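Local atomic coordinates of reticulocyte binding protein (Streptococcus agalactiae COH1, PDB entry 3FAW), a protein that probably hydrolyses the alpha-1,6 branch linkages of pullulan and glycogen-like glucans as a cell-wall-anchored streptococcal pullulanase. Residues A[391-403]-A[417-429]. Residues are numbered along the deposited sequence; the frame is centred on the assembly and turned at random.
Sequences VYNHTAKTYLFED and SPRESFGGGRLGT
Gly425 is held by Thr395 through backbone and side chain together: Thr395 N donates to Gly425 O over 3.0 Å, lying in the carbonyl plane, and Gly425 N returns a bond of 3.2 Å to Thr395 OG1. The hydroxyl can take this place because chi1 of 67° sets OG1 between the backbone N and the carbonyl carbon. Gly424 CA lies 3.2 Å from Thr395 O in a CA-H...O contact, so the backbones approach closely here.

Phe422, in the type I' turn of the small hairpin, lays its CB over one face of the His394 imidazole, 3.9 Å from the ring centroid, a CH-pi contact; the two ring planes are inclined at 45°. In the plane of the imidazole, ND1 donates to Asn393 OD1 at 2.8 Å, although it approaches from above the amide carbonyl plane. Water 3, also in the ring plane, links NE2 to Phe422 O, and water 2 joins Asn393 OD1 to Ser421 OG. Thr398 OG1 donates to Glu420 OE2 over 2.6 Å, on the anti side and tilted 25° out of the carboxylate plane, while its CG2 packs on Pro418 CG.

The contact sets the hairpin 420-425 against the loop after strand 385-390, third of the catalytic TIM barrel, where residues 391-394 end conserved region I (DVVxNH) of the alpha-amylase (GH13) family. Asn393 ND2 hydrogen-bonds to Asp457 OD2. The ND1 bond and Phe422 CB over one face probably limit the turning of the imidazole, leaving NE2 directed at water 3.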
ATOM      1  N   VAL A 391       3.206  -3.609  -2.642  1.00 12.27           N
ATOM      2  CA  VAL A 391       3.871  -4.018  -1.398  1.00 13.48           C
ATOM      3  C   VAL A 391       5.330  -4.435  -1.619  1.00 13.81           C
ATOM      4  O   VAL A 391       5.704  -5.585  -1.380  1.00 16.21           O
ATOM      5  CB  VAL A 391       3.103  -5.190  -0.733  1.00 13.20           C
ATOM      6  CG1 VAL A 391       3.555  -5.382   0.722  1.00 10.50           C
ATOM      7  CG2 VAL A 391       1.588  -4.965  -0.807  1.00 12.49           C
ATOM      8  N   TYR A 392       6.157  -3.486  -2.045  1.00 13.49           N
ATOM      9  CA  TYR A 392       7.567  -3.765  -2.349  1.00 13.26           C
ATOM     10  C   TYR A 392       8.475  -3.781  -1.113  1.00 12.93           C
ATOM     11  O   TYR A 392       9.645  -4.152  -1.214  1.00 11.91           O
ATOM     12  CB  TYR A 392       8.100  -2.748  -3.355  1.00 13.86           C
ATOM     13  CG  TYR A 392       7.332  -2.730  -4.652  1.00 13.75           C
ATOM     14  CD1 TYR A 392       7.541  -3.708  -5.619  1.00 14.53           C
ATOM     15  CD2 TYR A 392       6.394  -1.735  -4.915  1.00 14.05           C
ATOM     16  CE1 TYR A 392       6.831  -3.698  -6.815  1.00 15.74           C
ATOM     17  CE2 TYR A 392       5.684  -1.714  -6.111  1.00 15.97           C
ATOM     18  CZ  TYR A 392       5.904  -2.700  -7.056  1.00 15.21           C
ATOM     19  OH  TYR A 392       5.194  -2.686  -8.241  1.00 16.52           O
ATOM     20  N   ASN A 393       7.944  -3.392   0.045  1.00 11.89           N
ATOM     21  CA  ASN A 393       8.761  -3.310   1.250  1.00 11.99           C
ATOM     22  C   ASN A 393       9.237  -4.683   1.733  1.00 12.07           C
ATOM     23  O   ASN A 393      10.349  -4.806   2.247  1.00 11.63           O
ATOM     24  CB  ASN A 393       8.043  -2.522   2.357  1.00 13.39           C
ATOM     25  CG  ASN A 393       6.819  -3.236   2.905  1.00 11.03           C
ATOM     26  OD1 ASN A 393       6.933  -4.064   3.798  1.00 13.74           O
ATOM     27  ND2 ASN A 393       5.636  -2.886   2.392  1.00 10.87           N
ATOM     28  N   HIS A 394       8.409  -5.711   1.548  1.00 10.86           N
ATOM     29  CA  HIS A 394       8.800  -7.067   1.923  1.00 12.07           C
ATOM     30  C   HIS A 394       8.115  -8.122   1.060  1.00 11.99           C
ATOM     31  O   HIS A 394       7.084  -7.864   0.436  1.00 11.06           O
ATOM     32  CB  HIS A 394       8.514  -7.330   3.412  1.00 12.29           C
ATOM     33  CG  HIS A 394       7.092  -7.695   3.699  1.00 13.54           C
ATOM     34  ND1 HIS A 394       6.075  -6.767   3.724  1.00 13.50           N
ATOM     35  CD2 HIS A 394       6.514  -8.893   3.953  1.00 16.79           C
ATOM     36  CE1 HIS A 394       4.933  -7.377   3.991  1.00 15.64           C
ATOM     37  NE2 HIS A 394       5.172  -8.667   4.134  1.00 11.57           N
ATOM     38  N   THR A 395       8.724  -9.305   1.039  1.00 12.77           N
ATOM     39  CA  THR A 395       8.183 -10.489   0.388  1.00 13.03           C
ATOM     40  C   THR A 395       7.694 -11.441   1.471  1.00 13.34           C
ATOM     41  O   THR A 395       8.051 -11.286   2.635  1.00 15.03           O
ATOM     42  CB  THR A 395       9.263 -11.191  -0.459  1.00 13.56           C
ATOM     43  OG1 THR A 395      10.276 -11.738   0.395  1.00 14.52           O
ATOM     44  CG2 THR A 395       9.909 -10.203  -1.430  1.00 13.90           C
ATOM     45  N   ALA A 396       6.883 -12.424   1.089  1.00 12.67           N
ATOM     46  CA  ALA A 396       6.328 -13.388   2.043  1.00 11.90           C
ATOM     47  C   ALA A 396       7.401 -14.297   2.631  1.00 11.07           C
ATOM     48  O   ALA A 396       7.339 -14.659   3.803  1.00 10.46           O
ATOM     49  CB  ALA A 396       5.239 -14.233   1.371  1.00 11.57           C
ATOM     50  N   LYS A 397       8.374 -14.671   1.802  1.00 10.90           N
ATOM     51  CA  LYS A 397       9.427 -15.604   2.189  1.00 11.03           C
ATOM     52  C   LYS A 397      10.754 -15.121   1.637  1.00 11.24           C
ATOM     53  O   LYS A 397      10.857 -14.834   0.450  1.00 12.66           O
ATOM     54  CB  LYS A 397       9.138 -17.006   1.630  1.00 10.50           C
ATOM     55  CG  LYS A 397       7.872 -17.662   2.152  1.00 13.24           C
ATOM     56  CD  LYS A 397       7.981 -17.995   3.629  1.00 15.85           C
ATOM     57  CE  LYS A 397       6.807 -18.833   4.096  1.00 19.38           C
ATOM     58  NZ  LYS A 397       6.934 -19.209   5.535  1.00 18.44           N
ATOM     59  N   THR A 398      11.771 -15.054   2.495  1.00 10.68           N
ATOM     60  CA  THR A 398      13.101 -14.588   2.093  1.00 10.13           C
ATOM     61  C   THR A 398      13.660 -15.398   0.918  1.00 10.20           C
ATOM     62  O   THR A 398      14.335 -14.849   0.050  1.00 12.04           O
ATOM     63  CB  THR A 398      14.092 -14.639   3.288  1.00 12.01           C
ATOM     64  OG1 THR A 398      13.603 -13.809   4.349  1.00  9.88           O
ATOM     65  CG2 THR A 398      15.487 -14.172   2.880  1.00  7.75           C
ATOM     66  N   TYR A 399      13.356 -16.695   0.875  1.00 10.85           N
ATOM     67  CA  TYR A 399      13.864 -17.563  -0.187  1.00 11.40           C
ATOM     68  C   TYR A 399      13.368 -17.209  -1.606  1.00 12.24           C
ATOM     69  O   TYR A 399      14.040 -17.524  -2.586  1.00 13.37           O
ATOM     70  CB  TYR A 399      13.627 -19.051   0.139  1.00 11.93           C
ATOM     71  CG  TYR A 399      12.183 -19.520   0.229  1.00 10.97           C
ATOM     72  CD1 TYR A 399      11.362 -19.564  -0.900  1.00 10.34           C
ATOM     73  CD2 TYR A 399      11.658 -19.973   1.436  1.00 11.16           C
ATOM     74  CE1 TYR A 399      10.050 -20.017  -0.819  1.00  8.75           C
ATOM     75  CE2 TYR A 399      10.349 -20.432   1.528  1.00 13.84           C
ATOM     76  CZ  TYR A 399       9.549 -20.449   0.395  1.00 11.41           C
ATOM     77  OH  TYR A 399       8.257 -20.902   0.486  1.00 12.37           O
ATOM     78  N   LEU A 400      12.214 -16.548  -1.711  1.00 12.49           N
ATOM     79  CA  LEU A 400      11.638 -16.178  -3.012  1.00 12.00           C
ATOM     80  C   LEU A 400      12.658 -15.549  -3.959  1.00 11.81           C
ATOM     81  O   LEU A 400      12.699 -15.878  -5.146  1.00 12.55           O
ATOM     82  CB  LEU A 400      10.447 -15.218  -2.832  1.00 12.18           C
ATOM     83  CG  LEU A 400       9.104 -15.883  -2.536  1.00 13.72           C
ATOM     84  CD1 LEU A 400       8.094 -14.893  -1.947  1.00 12.15           C
ATOM     85  CD2 LEU A 400       8.554 -16.536  -3.813  1.00 12.92           C
ATOM     86  N   PHE A 401      13.456 -14.629  -3.421  1.00 12.48           N
ATOM     87  CA  PHE A 401      14.529 -13.967  -4.159  1.00 10.75           C
ATOM     88  C   PHE A 401      15.917 -14.472  -3.754  1.00 10.70           C
ATOM     89  O   PHE A 401      16.825 -14.504  -4.582  1.00 11.15           O
ATOM     90  CB  PHE A 401      14.447 -12.453  -3.962  1.00 10.90           C
ATOM     91  CG  PHE A 401      13.436 -11.779  -4.849  1.00 10.46           C
ATOM     92  CD1 PHE A 401      13.783 -11.366  -6.122  1.00  7.05           C
ATOM     93  CD2 PHE A 401      12.141 -11.554  -4.406  1.00  6.91           C
ATOM     94  CE1 PHE A 401      12.855 -10.744  -6.944  1.00  8.69           C
ATOM     95  CE2 PHE A 401      11.209 -10.941  -5.223  1.00 10.59           C
ATOM     96  CZ  PHE A 401      11.569 -10.530  -6.492  1.00  9.66           C
ATOM     97  N   GLU A 402      16.084 -14.874  -2.495  1.00 11.50           N
ATOM     98  CA  GLU A 402      17.399 -15.312  -2.003  1.00 11.01           C
ATOM     99  C   GLU A 402      17.870 -16.590  -2.694  1.00 11.81           C
ATOM    100  O   GLU A 402      19.068 -16.773  -2.915  1.00 11.60           O
ATOM    101  CB  GLU A 402      17.390 -15.506  -0.484  1.00 10.74           C
ATOM    102  CG  GLU A 402      18.784 -15.537   0.166  1.00 11.20           C
ATOM    103  CD  GLU A 402      19.491 -14.185   0.170  1.00 11.31           C
ATOM    104  OE1 GLU A 402      18.862 -13.163  -0.176  1.00 16.93           O
ATOM    105  OE2 GLU A 402      20.689 -14.139   0.531  1.00 11.47           O
ATOM    106  N   ASP A 403      16.931 -17.469  -3.037  1.00 12.65           N
ATOM    107  CA  ASP A 403      17.252 -18.666  -3.815  1.00 13.19           C
ATOM    108  C   ASP A 403      17.790 -18.332  -5.205  1.00 14.04           C
ATOM    109  O   ASP A 403      18.590 -19.080  -5.747  1.00 11.29           O
ATOM    110  CB  ASP A 403      16.020 -19.563  -3.981  1.00 14.28           C
ATOM    111  CG  ASP A 403      15.664 -20.328  -2.714  1.00 14.40           C
ATOM    112  OD1 ASP A 403      16.492 -20.398  -1.783  1.00  9.92           O
ATOM    113  OD2 ASP A 403      14.542 -20.872  -2.664  1.00 15.90           O
ATOM    114  N   SER A 417      24.142 -11.395   5.280  1.00 15.89           N
ATOM    115  CA  SER A 417      22.832 -11.985   5.565  1.00 15.57           C
ATOM    116  C   SER A 417      21.704 -10.999   5.247  1.00 15.34           C
ATOM    117  O   SER A 417      21.867  -9.787   5.425  1.00 15.89           O
ATOM    118  CB  SER A 417      22.736 -12.450   7.027  1.00 16.10           C
ATOM    119  OG  SER A 417      22.865 -11.370   7.936  1.00 14.71           O
ATOM    120  N   PRO A 418      20.564 -11.512   4.753  1.00 14.51           N
ATOM    121  CA  PRO A 418      19.452 -10.634   4.390  1.00 14.33           C
ATOM    122  C   PRO A 418      18.708 -10.086   5.599  1.00 13.48           C
ATOM    123  O   PRO A 418      18.439 -10.819   6.545  1.00 12.11           O
ATOM    124  CB  PRO A 418      18.533 -11.556   3.585  1.00 14.19           C
ATOM    125  CG  PRO A 418      18.795 -12.903   4.131  1.00 14.66           C
ATOM    126  CD  PRO A 418      20.253 -12.927   4.485  1.00 13.94           C
ATOM    127  N   ARG A 419      18.384  -8.797   5.562  1.00 13.27           N
ATOM    128  CA  ARG A 419      17.474  -8.226   6.538  1.00 12.00           C
ATOM    129  C   ARG A 419      16.039  -8.624   6.195  1.00 11.75           C
ATOM    130  O   ARG A 419      15.664  -8.704   5.021  1.00 11.62           O
ATOM    131  CB  ARG A 419      17.645  -6.711   6.614  1.00 12.17           C
ATOM    132  CG  ARG A 419      18.972  -6.323   7.227  1.00 11.71           C
ATOM    133  CD  ARG A 419      19.145  -4.823   7.343  1.00 11.14           C
ATOM    134  NE  ARG A 419      20.082  -4.490   8.411  1.00 13.30           N
ATOM    135  CZ  ARG A 419      20.310  -3.261   8.866  1.00 13.41           C
ATOM    136  NH1 ARG A 419      19.673  -2.219   8.340  1.00 12.22           N
ATOM    137  NH2 ARG A 419      21.177  -3.078   9.856  1.00 10.38           N
ATOM    138  N   GLU A 420      15.250  -8.879   7.235  1.00 11.54           N
ATOM    139  CA  GLU A 420      13.952  -9.514   7.089  1.00 13.10           C
ATOM    140  C   GLU A 420      12.848  -8.729   7.786  1.00 14.10           C
ATOM    141  O   GLU A 420      13.099  -8.002   8.746  1.00 12.70           O
ATOM    142  CB  GLU A 420      14.008 -10.936   7.656  1.00 13.97           C
ATOM    143  CG  GLU A 420      14.893 -11.880   6.860  1.00 13.67           C
ATOM    144  CD  GLU A 420      14.874 -13.300   7.402  1.00 14.85           C
ATOM    145  OE1 GLU A 420      14.943 -13.471   8.640  1.00 17.68           O
ATOM    146  OE2 GLU A 420      14.797 -14.244   6.589  1.00 12.95           O
ATOM    147  N   SER A 421      11.627  -8.901   7.294  1.00 16.59           N
ATOM    148  CA  SER A 421      10.467  -8.167   7.786  1.00 19.40           C
ATOM    149  C   SER A 421       9.188  -8.959   7.516  1.00 19.77           C
ATOM    150  O   SER A 421       8.988  -9.443   6.403  1.00 19.89           O
ATOM    151  CB  SER A 421      10.375  -6.809   7.091  1.00 19.98           C
ATOM    152  OG  SER A 421       9.388  -5.993   7.689  1.00 22.15           O
ATOM    153  N   PHE A 422       8.336  -9.074   8.537  1.00 19.65           N
ATOM    154  CA  PHE A 422       7.052  -9.786   8.439  1.00 19.55           C
ATOM    155  C   PHE A 422       7.184 -11.216   7.907  1.00 19.16           C
ATOM    156  O   PHE A 422       6.366 -11.668   7.096  1.00 18.80           O
ATOM    157  CB  PHE A 422       6.052  -8.986   7.597  1.00 20.58           C
ATOM    158  CG  PHE A 422       5.766  -7.626   8.147  1.00 22.33           C
ATOM    159  CD1 PHE A 422       4.932  -7.472   9.249  1.00 24.76           C
ATOM    160  CD2 PHE A 422       6.345  -6.500   7.585  1.00 23.77           C
ATOM    161  CE1 PHE A 422       4.675  -6.215   9.774  1.00 25.73           C
ATOM    162  CE2 PHE A 422       6.094  -5.241   8.103  1.00 26.11           C
ATOM    163  CZ  PHE A 422       5.257  -5.095   9.201  1.00 25.51           C
ATOM    164  N   GLY A 423       8.217 -11.917   8.374  1.00 17.65           N
ATOM    165  CA  GLY A 423       8.447 -13.313   8.002  1.00 16.65           C
ATOM    166  C   GLY A 423       9.131 -13.530   6.660  1.00 15.81           C
ATOM    167  O   GLY A 423       9.348 -14.673   6.261  1.00 15.35           O
ATOM    168  N   GLY A 424       9.478 -12.447   5.964  1.00 15.57           N
ATOM    169  CA  GLY A 424      10.130 -12.538   4.652  1.00 14.69           C
ATOM    170  C   GLY A 424      11.256 -11.536   4.477  1.00 13.93           C
ATOM    171  O   GLY A 424      11.747 -10.967   5.452  1.00 12.61           O
ATOM    172  N   GLY A 425      11.658 -11.316   3.225  1.00 13.52           N
ATOM    173  CA  GLY A 425      12.827 -10.487   2.911  1.00 12.45           C
ATOM    174  C   GLY A 425      12.529  -9.027   2.611  1.00 11.00           C
ATOM    175  O   GLY A 425      11.522  -8.712   1.981  1.00 10.29           O
ATOM    176  N   ARG A 426      13.417  -8.140   3.067  1.00 12.18           N
ATOM    177  CA  ARG A 426      13.345  -6.702   2.773  1.00 12.14           C
ATOM    178  C   ARG A 426      13.980  -6.387   1.415  1.00 11.59           C
ATOM    179  O   ARG A 426      15.199  -6.336   1.303  1.00 10.82           O
ATOM    180  CB  ARG A 426      14.103  -5.890   3.829  1.00 11.70           C
ATOM    181  CG  ARG A 426      13.566  -5.937   5.253  1.00 15.54           C
ATOM    182  CD  ARG A 426      14.435  -5.036   6.126  1.00 16.49           C
ATOM    183  NE  ARG A 426      14.074  -5.030   7.544  1.00 20.75           N
ATOM    184  CZ  ARG A 426      13.029  -4.384   8.060  1.00 20.33           C
ATOM    185  NH1 ARG A 426      12.198  -3.698   7.279  1.00 22.36           N
ATOM    186  NH2 ARG A 426      12.803  -4.432   9.367  1.00 18.45           N
ATOM    187  N   LEU A 427      13.158  -6.144   0.399  1.00 12.07           N
ATOM    188  CA  LEU A 427      13.657  -5.819  -0.939  1.00 11.82           C
ATOM    189  C   LEU A 427      14.500  -4.538  -0.912  1.00 12.05           C
ATOM    190  O   LEU A 427      14.004  -3.469  -0.557  1.00 12.91           O
ATOM    191  CB  LEU A 427      12.488  -5.682  -1.922  1.00 12.37           C
ATOM    192  CG  LEU A 427      12.800  -5.639  -3.421  1.00 13.61           C
ATOM    193  CD1 LEU A 427      13.430  -6.942  -3.904  1.00 12.62           C
ATOM    194  CD2 LEU A 427      11.528  -5.331  -4.215  1.00 13.97           C
ATOM    195  N   GLY A 428      15.775  -4.661  -1.280  1.00 12.52           N
ATOM    196  CA  GLY A 428      16.732  -3.553  -1.208  1.00 11.84           C
ATOM    197  C   GLY A 428      16.727  -2.716  -2.468  1.00 11.78           C
ATOM    198  O   GLY A 428      17.560  -2.914  -3.354  1.00 12.93           O
ATOM    199  N   THR A 429      15.798  -1.765  -2.545  1.00 11.57           N
ATOM    200  CA  THR A 429      15.520  -1.067  -3.805  1.00 12.51           C
ATOM    201  C   THR A 429      16.554  -0.008  -4.199  1.00 13.31           C
ATOM    202  O   THR A 429      16.363   0.691  -5.187  1.00 14.61           O
ATOM    203  CB  THR A 429      14.100  -0.446  -3.807  1.00 13.52           C
ATOM    204  OG1 THR A 429      13.939   0.399  -2.662  1.00 12.31           O
ATOM    205  CG2 THR A 429      13.033  -1.551  -3.804  1.00  8.80           C
TER
HETATM  206  O   HOH W   1      12.408  -2.994   1.903  1.00  7.38           O
HETATM  207  O   HOH W   2       8.568  -4.221   5.881  1.00 20.65           O
HETATM  208  O   HOH W   3       4.249 -11.409   4.816  1.00 10.93           O
HETATM  209  O   HOH W   4      11.188 -16.140   5.258  1.00 17.49           O